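Local coordinates for protein glycerol kinase, putative (PDB 2W41) that probably transfers a phosphate group from ATP to glycerol, giving sn-glycerol 3-phosphate for glycerol metabolism, at residues L63-I68 and H237-L242; K81-T86 and L242-T247. One frame throughout, in Å; residues are numbered along the deposited sequence.

Contact 1 (L63-I68 and H237-L242)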
ATOM      1  N   LEU B  63     -18.737 -34.421  26.231  1.00 44.78           N
ATOM      2  CA  LEU B  63     -17.746 -35.012  25.335  1.00 43.87           C
ATOM      3  C   LEU B  63     -17.154 -36.335  25.891  1.00 44.44           C
ATOM      4  O   LEU B  63     -16.969 -37.338  25.131  1.00 44.72           O
ATOM      5  CB  LEU B  63     -16.627 -34.013  25.095  1.00 42.95           C
ATOM      6  CG  LEU B  63     -17.005 -32.752  24.342  1.00 40.92           C
ATOM      7  CD1 LEU B  63     -16.037 -31.590  24.615  1.00 36.15           C
ATOM      8  CD2 LEU B  63     -17.118 -33.087  22.845  1.00 37.15           C
ATOM      9  N   MET B  64     -16.865 -36.337  27.201  1.00 43.60           N
ATOM     10  CA  MET B  64     -16.281 -37.486  27.864  1.00 42.80           C
ATOM     11  C   MET B  64     -17.242 -38.655  27.769  1.00 44.70           C
ATOM     12  O   MET B  64     -16.837 -39.801  27.482  1.00 45.11           O
ATOM     13  CB  MET B  64     -15.931 -37.167  29.308  1.00 42.15           C
ATOM     14  CG  MET B  64     -14.677 -36.328  29.478  1.00 40.73           C
ATOM     15  SD  MET B  64     -14.262 -35.888  31.199  1.00 40.08           S
ATOM     16  CE  MET B  64     -13.589 -37.425  31.825  1.00 34.91           C
ATOM     17  N   ASN B  65     -18.532 -38.379  27.968  1.00 46.26           N
ATOM     18  CA  ASN B  65     -19.529 -39.473  28.003  1.00 47.21           C
ATOM     19  C   ASN B  65     -19.886 -40.019  26.628  1.00 48.38           C
ATOM     20  O   ASN B  65     -20.070 -41.224  26.489  1.00 49.26           O
ATOM     21  CB  ASN B  65     -20.785 -39.091  28.795  1.00 46.71           C
ATOM     22  CG  ASN B  65     -20.544 -39.041  30.287  1.00 45.10           C
ATOM     23  OD1 ASN B  65     -19.799 -39.843  30.866  1.00 43.38           O
ATOM     24  ND2 ASN B  65     -21.191 -38.104  30.925  1.00 45.27           N
ATOM     25  N   GLU B  66     -19.977 -39.143  25.619  1.00 49.49           N
ATOM     26  CA  GLU B  66     -20.233 -39.576  24.247  1.00 50.35           C
ATOM     27  C   GLU B  66     -19.029 -40.295  23.604  1.00 50.20           C
ATOM     28  O   GLU B  66     -19.228 -41.259  22.870  1.00 50.40           O
ATOM     29  CB  GLU B  66     -20.761 -38.420  23.384  1.00 50.68           C
ATOM     30  CG  GLU B  66     -19.744 -37.740  22.450  1.00 55.29           C
ATOM     31  CD  GLU B  66     -19.632 -38.402  21.080  1.00 57.82           C
ATOM     32  OE1 GLU B  66     -20.614 -39.064  20.703  1.00 60.72           O
ATOM     33  OE2 GLU B  66     -18.580 -38.244  20.387  1.00 58.55           O
ATOM     34  N   GLY B  67     -17.804 -39.835  23.883  1.00 49.63           N
ATOM     35  CA  GLY B  67     -16.604 -40.501  23.403  1.00 49.41           C
ATOM     36  C   GLY B  67     -16.476 -41.946  23.859  1.00 49.02           C
ATOM     37  O   GLY B  67     -16.151 -42.825  23.071  1.00 48.64           O
ATOM     38  N   ILE B  68     -16.725 -42.192  25.136  1.00 49.22           N
ATOM     39  CA  ILE B  68     -16.597 -43.524  25.672  1.00 49.56           C
ATOM     40  C   ILE B  68     -17.688 -44.460  25.190  1.00 50.15           C
ATOM     41  O   ILE B  68     -17.401 -45.631  24.943  1.00 50.54           O
ATOM     42  CB  ILE B  68     -16.464 -43.566  27.211  1.00 49.97           C
ATOM     43  CG1 ILE B  68     -15.788 -44.879  27.616  1.00 49.31           C
ATOM     44  CG2 ILE B  68     -17.818 -43.331  27.922  1.00 49.22           C
ATOM     45  CD1 ILE B  68     -15.580 -44.995  29.107  1.00 51.06           C
ATOM     46  N   HIS B 237     -20.973 -37.084  37.189  1.00 51.99           N
ATOM     47  CA  HIS B 237     -21.380 -36.564  35.892  1.00 51.84           C
ATOM     48  C   HIS B 237     -20.774 -37.401  34.769  1.00 51.40           C
ATOM     49  O   HIS B 237     -21.324 -37.474  33.670  1.00 51.34           O
ATOM     50  CB  HIS B 237     -20.993 -35.090  35.783  1.00 52.35           C
ATOM     51  CG  HIS B 237     -21.796 -34.174  36.683  1.00 55.22           C
ATOM     52  ND1 HIS B 237     -23.134 -33.884  36.462  1.00 55.89           N
ATOM     53  CD2 HIS B 237     -21.439 -33.470  37.785  1.00 54.68           C
ATOM     54  CE1 HIS B 237     -23.561 -33.052  37.392  1.00 56.49           C
ATOM     55  NE2 HIS B 237     -22.557 -32.792  38.213  1.00 56.74           N
ATOM     56  N   VAL B 238     -19.637 -38.034  35.065  1.00 50.93           N
ATOM     57  CA  VAL B 238     -18.947 -38.931  34.145  1.00 49.90           C
ATOM     58  C   VAL B 238     -18.788 -40.299  34.852  1.00 50.15           C
ATOM     59  O   VAL B 238     -17.690 -40.653  35.296  1.00 50.61           O
ATOM     60  CB  VAL B 238     -17.570 -38.339  33.638  1.00 49.46           C
ATOM     61  CG1 VAL B 238     -17.776 -37.169  32.694  1.00 47.68           C
ATOM     62  CG2 VAL B 238     -16.643 -37.944  34.804  1.00 49.20           C
ATOM     63  N   PRO B 239     -19.888 -41.066  34.968  1.00 49.74           N
ATOM     64  CA  PRO B 239     -19.879 -42.286  35.783  1.00 49.71           C
ATOM     65  C   PRO B 239     -18.879 -43.360  35.326  1.00 49.75           C
ATOM     66  O   PRO B 239     -18.270 -44.049  36.176  1.00 49.33           O
ATOM     67  CB  PRO B 239     -21.338 -42.791  35.695  1.00 49.59           C
ATOM     68  CG  PRO B 239     -21.932 -42.119  34.504  1.00 49.01           C
ATOM     69  CD  PRO B 239     -21.205 -40.823  34.351  1.00 50.19           C
ATOM     70  N   ASP B 240     -18.681 -43.474  34.010  1.00 49.93           N
ATOM     71  CA  ASP B 240     -17.763 -44.468  33.452  1.00 50.30           C
ATOM     72  C   ASP B 240     -16.271 -44.248  33.787  1.00 49.93           C
ATOM     73  O   ASP B 240     -15.439 -45.194  33.697  1.00 49.67           O
ATOM     74  CB  ASP B 240     -17.975 -44.567  31.956  1.00 50.98           C
ATOM     75  CG  ASP B 240     -19.248 -45.336  31.597  1.00 55.00           C
ATOM     76  OD1 ASP B 240     -20.055 -45.635  32.517  1.00 57.41           O
ATOM     77  OD2 ASP B 240     -19.443 -45.646  30.389  1.00 58.92           O
ATOM     78  N   TYR B 241     -15.949 -43.019  34.216  1.00 48.70           N
ATOM     79  CA  TYR B 241     -14.579 -42.624  34.495  1.00 47.13           C
ATOM     80  C   TYR B 241     -14.180 -42.718  35.956  1.00 47.52           C
ATOM     81  O   TYR B 241     -13.069 -42.331  36.312  1.00 48.26           O
ATOM     82  CB  TYR B 241     -14.317 -41.226  33.966  1.00 46.00           C
ATOM     83  CG  TYR B 241     -14.386 -41.116  32.461  1.00 44.21           C
ATOM     84  CD1 TYR B 241     -13.220 -41.090  31.710  1.00 41.57           C
ATOM     85  CD2 TYR B 241     -15.621 -41.030  31.786  1.00 43.10           C
ATOM     86  CE1 TYR B 241     -13.260 -40.958  30.328  1.00 41.37           C
ATOM     87  CE2 TYR B 241     -15.672 -40.919  30.378  1.00 43.06           C
ATOM     88  CZ  TYR B 241     -14.471 -40.878  29.662  1.00 42.17           C
ATOM     89  OH  TYR B 241     -14.454 -40.769  28.288  1.00 41.27           O
ATOM     90  N   LEU B 242     -15.047 -43.282  36.797  1.00 47.59           N
ATOM     91  CA  LEU B 242     -14.785 -43.345  38.215  1.00 47.37           C
ATOM     92  C   LEU B 242     -13.475 -44.091  38.488  1.00 47.62           C
ATOM     93  O   LEU B 242     -13.248 -45.193  37.983  1.00 47.63           O
ATOM     94  CB  LEU B 242     -15.961 -43.976  38.952  1.00 47.43           C
ATOM     95  CG  LEU B 242     -15.778 -44.168  40.478  1.00 49.81           C
ATOM     96  CD1 LEU B 242     -16.045 -42.898  41.311  1.00 49.35           C
ATOM     97  CD2 LEU B 242     -16.628 -45.340  40.984  1.00 49.68           C
TER
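Tyr-241 reaches across to helix 53-74 and gives its hydroxyl to a backbone carbonyl within the helix: OH lies 2.7 Å from Met-64 O. That oxygen also takes a weak helical bond from Ile-68 N, so the tyrosine is a second donor on it, approaching at a C=O...O angle of 123° and tilted out of the carbonyl plane. In the actin-like N-terminal domain of this FGGY kinase, the contact joins the helix, packed on the six-stranded sheet, to the loop that leads into strand 245-251. Met-64 also covers one face of the same ring in a Met-aromatic contact. Its chain is extended through CG and then bends at chi3 (76°), which brings CE over the ring centre in a CH-pi approach, 3.8 Å from the centroid of Tyr-241, while the sulfur stays farther off on the ring normal. Ile-68 lies on the other face, so the ring sits between the two side chains; its CB lies 3.6 Å from Tyr-241 OH, and its CD1 touches Asp-240 CB at 3.7 Å. Inward, Leu-11, Phe-24 and Ile-80 of the sheet also touch the tyrosine. Val-238 packs CG1 against Met-64 CB. Near His-237, the amide of Asn-65 lies along the loop backbone: OD1 rests 3.5 Å from Val-238 CA, and ND2, with its partner in the amide plane, donates to His-237 O at 2.8 Å with an N-H...O angle of 162°.

Contact 2 (K81-T86 and L242-T247)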
ATOM      1  N   LYS B  81      -6.732 -45.673  30.549  1.00 43.16           N
ATOM      2  CA  LYS B  81      -5.707 -45.894  31.543  1.00 43.79           C
ATOM      3  C   LYS B  81      -5.361 -44.660  32.370  1.00 43.84           C
ATOM      4  O   LYS B  81      -5.080 -44.782  33.580  1.00 44.48           O
ATOM      5  CB  LYS B  81      -4.437 -46.436  30.873  1.00 44.25           C
ATOM      6  CG  LYS B  81      -4.454 -47.960  30.576  1.00 44.53           C
ATOM      7  CD  LYS B  81      -3.009 -48.421  30.201  1.00 45.40           C
ATOM      8  CE  LYS B  81      -2.886 -49.970  30.146  1.00 48.49           C
ATOM      9  NZ  LYS B  81      -1.705 -50.483  29.338  1.00 48.01           N
ATOM     10  N   CYS B  82      -5.391 -43.475  31.742  1.00 42.93           N
ATOM     11  CA  CYS B  82      -5.065 -42.224  32.437  1.00 41.77           C
ATOM     12  C   CYS B  82      -5.622 -41.021  31.697  1.00 40.30           C
ATOM     13  O   CYS B  82      -6.073 -41.179  30.548  1.00 40.34           O
ATOM     14  CB  CYS B  82      -3.547 -42.110  32.632  1.00 41.90           C
ATOM     15  SG  CYS B  82      -2.679 -42.283  31.120  1.00 43.03           S
ATOM     16  N   ILE B  83      -5.600 -39.846  32.355  1.00 38.80           N
ATOM     17  CA  ILE B  83      -6.073 -38.550  31.786  1.00 37.42           C
ATOM     18  C   ILE B  83      -5.043 -37.423  31.839  1.00 37.28           C
ATOM     19  O   ILE B  83      -4.457 -37.174  32.868  1.00 37.58           O
ATOM     20  CB  ILE B  83      -7.373 -38.066  32.481  1.00 37.90           C
ATOM     21  CG1 ILE B  83      -8.476 -39.143  32.360  1.00 36.95           C
ATOM     22  CG2 ILE B  83      -7.800 -36.676  31.988  1.00 34.60           C
ATOM     23  CD1 ILE B  83      -9.609 -38.994  33.345  1.00 36.37           C
ATOM     24  N   GLY B  84      -4.814 -36.759  30.707  1.00 37.61           N
ATOM     25  CA  GLY B  84      -3.907 -35.597  30.602  1.00 36.39           C
ATOM     26  C   GLY B  84      -4.751 -34.361  30.351  1.00 36.56           C
ATOM     27  O   GLY B  84      -5.676 -34.396  29.528  1.00 36.71           O
ATOM     28  N   ILE B  85      -4.470 -33.286  31.090  1.00 36.05           N
ATOM     29  CA  ILE B  85      -5.137 -31.990  30.898  1.00 35.27           C
ATOM     30  C   ILE B  85      -4.201 -30.874  30.355  1.00 34.23           C
ATOM     31  O   ILE B  85      -3.102 -30.641  30.881  1.00 33.41           O
ATOM     32  CB  ILE B  85      -5.888 -31.533  32.184  1.00 35.70           C
ATOM     33  CG1 ILE B  85      -7.130 -32.405  32.379  1.00 36.09           C
ATOM     34  CG2 ILE B  85      -6.295 -30.054  32.071  1.00 34.59           C
ATOM     35  CD1 ILE B  85      -7.561 -32.561  33.744  1.00 36.84           C
ATOM     36  N   THR B  86      -4.640 -30.237  29.275  1.00 33.12           N
ATOM     37  CA  THR B  86      -4.044 -29.008  28.811  1.00 33.20           C
ATOM     38  C   THR B  86      -5.179 -27.986  28.587  1.00 33.78           C
ATOM     39  O   THR B  86      -6.364 -28.333  28.605  1.00 32.99           O
ATOM     40  CB  THR B  86      -3.143 -29.239  27.578  1.00 33.28           C
ATOM     41  OG1 THR B  86      -2.336 -28.074  27.325  1.00 34.41           O
ATOM     42  CG2 THR B  86      -3.942 -29.639  26.325  1.00 30.91           C
ATOM     43  N   LEU B 242     -15.047 -43.282  36.797  1.00 47.59           N
ATOM     44  CA  LEU B 242     -14.785 -43.345  38.215  1.00 47.37           C
ATOM     45  C   LEU B 242     -13.475 -44.091  38.488  1.00 47.62           C
ATOM     46  O   LEU B 242     -13.248 -45.193  37.983  1.00 47.63           O
ATOM     47  CB  LEU B 242     -15.961 -43.976  38.952  1.00 47.43           C
ATOM     48  CG  LEU B 242     -15.778 -44.168  40.478  1.00 49.81           C
ATOM     49  CD1 LEU B 242     -16.045 -42.898  41.311  1.00 49.35           C
ATOM     50  CD2 LEU B 242     -16.628 -45.340  40.984  1.00 49.68           C
ATOM     51  N   ASN B 243     -12.609 -43.444  39.260  1.00 47.24           N
ATOM     52  CA  ASN B 243     -11.345 -44.000  39.714  1.00 47.59           C
ATOM     53  C   ASN B 243     -10.217 -44.056  38.681  1.00 46.82           C
ATOM     54  O   ASN B 243      -9.146 -44.642  38.939  1.00 47.12           O
ATOM     55  CB  ASN B 243     -11.543 -45.353  40.405  1.00 48.11           C
ATOM     56  CG  ASN B 243     -12.230 -45.220  41.754  1.00 50.14           C
ATOM     57  OD1 ASN B 243     -12.081 -44.212  42.455  1.00 53.01           O
ATOM     58  ND2 ASN B 243     -12.995 -46.228  42.117  1.00 50.38           N
ATOM     59  N   ILE B 244     -10.451 -43.421  37.530  1.00 45.06           N
ATOM     60  CA  ILE B 244      -9.383 -43.206  36.552  1.00 42.68           C
ATOM     61  C   ILE B 244      -8.504 -42.033  36.999  1.00 41.19           C
ATOM     62  O   ILE B 244      -9.010 -40.995  37.523  1.00 40.00           O
ATOM     63  CB  ILE B 244      -9.954 -43.033  35.136  1.00 43.01           C
ATOM     64  CG1 ILE B 244     -10.576 -44.357  34.647  1.00 41.40           C
ATOM     65  CG2 ILE B 244      -8.873 -42.628  34.192  1.00 43.06           C
ATOM     66  CD1 ILE B 244     -11.540 -44.197  33.504  1.00 38.23           C
ATOM     67  N   PRO B 245      -7.177 -42.245  36.922  1.00 39.96           N
ATOM     68  CA  PRO B 245      -6.161 -41.237  37.307  1.00 39.18           C
ATOM     69  C   PRO B 245      -5.896 -40.066  36.308  1.00 38.46           C
ATOM     70  O   PRO B 245      -5.841 -40.272  35.089  1.00 37.46           O
ATOM     71  CB  PRO B 245      -4.907 -42.099  37.562  1.00 38.96           C
ATOM     72  CG  PRO B 245      -5.069 -43.267  36.649  1.00 38.33           C
ATOM     73  CD  PRO B 245      -6.561 -43.540  36.565  1.00 39.22           C
ATOM     74  N   ILE B 246      -5.799 -38.843  36.856  1.00 38.36           N
ATOM     75  CA  ILE B 246      -5.386 -37.644  36.119  1.00 37.29           C
ATOM     76  C   ILE B 246      -3.894 -37.570  36.370  1.00 38.24           C
ATOM     77  O   ILE B 246      -3.483 -37.544  37.520  1.00 39.24           O
ATOM     78  CB  ILE B 246      -6.093 -36.377  36.614  1.00 36.53           C
ATOM     79  CG1 ILE B 246      -7.588 -36.476  36.355  1.00 36.46           C
ATOM     80  CG2 ILE B 246      -5.510 -35.140  35.938  1.00 34.58           C
ATOM     81  CD1 ILE B 246      -8.369 -35.252  36.853  1.00 35.29           C
ATOM     82  N   THR B 247      -3.069 -37.566  35.325  1.00 39.08           N
ATOM     83  CA  THR B 247      -1.614 -37.826  35.518  1.00 39.74           C
ATOM     84  C   THR B 247      -0.680 -36.899  34.699  1.00 39.95           C
ATOM     85  O   THR B 247       0.557 -36.980  34.788  1.00 40.36           O
ATOM     86  CB  THR B 247      -1.238 -39.331  35.234  1.00 40.16           C
ATOM     87  OG1 THR B 247      -1.738 -39.713  33.941  1.00 41.09           O
ATOM     88  CG2 THR B 247      -1.807 -40.278  36.334  1.00 37.95           C
TER
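Ile-83 and Ile-246 stand side by side on one face of the sheet, and Ile-244 and Ile-85 each cross one of the pair. Ile-83 carries CG1 beside its own backbone N (chi1 -57°), which takes CD1 out from the sheet to where Ile-244 CG2 lies; the two side chains cross at about a right angle, with Ile-83 CD1 3.8 Å from Ile-244 CG2. Ile-246 turns the other way for its second neighbour: its CG2 branch meets Ile-85 CD1 obliquely at 4.0 Å. Leu-175, Ile-176 and Leu-179 of helix 171-179 close over Ile-85 and Ile-246, making this an apolar layer between sheet and helix.

Beneath the side chains, strands 77-87 and 245-251 run parallel in the central sheet of the actin-like N-terminal domain, strongly twisted against each other here, with Ile-83 and Ile-246 forming the bridge. Ile-83 uses both of its backbone polar atoms: N donates to Pro-245 O at 2.8 Å, at a bent 139°, and O accepts from Thr-247 N at 2.8 Å, nearly straight at 167°. Pro-245 has no N-H to offer, and its ring lies against a carbonyl of the neighbouring strand, CG 3.4 Å from Lys-81 O.

On the other face of the sheet Cys-82 and Thr-247 meet. Thr-247 has OG1 between its backbone N and carbonyl carbon, placing it 3.3 Å from Cys-82 CB, while the hydroxyl hydrogen-bonds Ala-456 O of helix 447-459.

How the contacts relate
The two contacts meet at Leu-242, where the loop of contact 1 passes directly into the chain of contact 2; their centres are about 12 Å apart. On the other side the chain is nearly continuous too, since helix 53-74 is followed by strand 77-87. Two neighbouring elements thus meet two successive stretches of one loop-and-strand unit, first helix with loop, then strand with strand. Ile-80, the residue before 81-86, packs on Ile-68 and Tyr-241 of contact 1. Centred about 27 and 22 Å from the middle of the chain, both lie away from the ADP pocket, which includes Thr-274, Gly-319, Ser-338 and Gly-420.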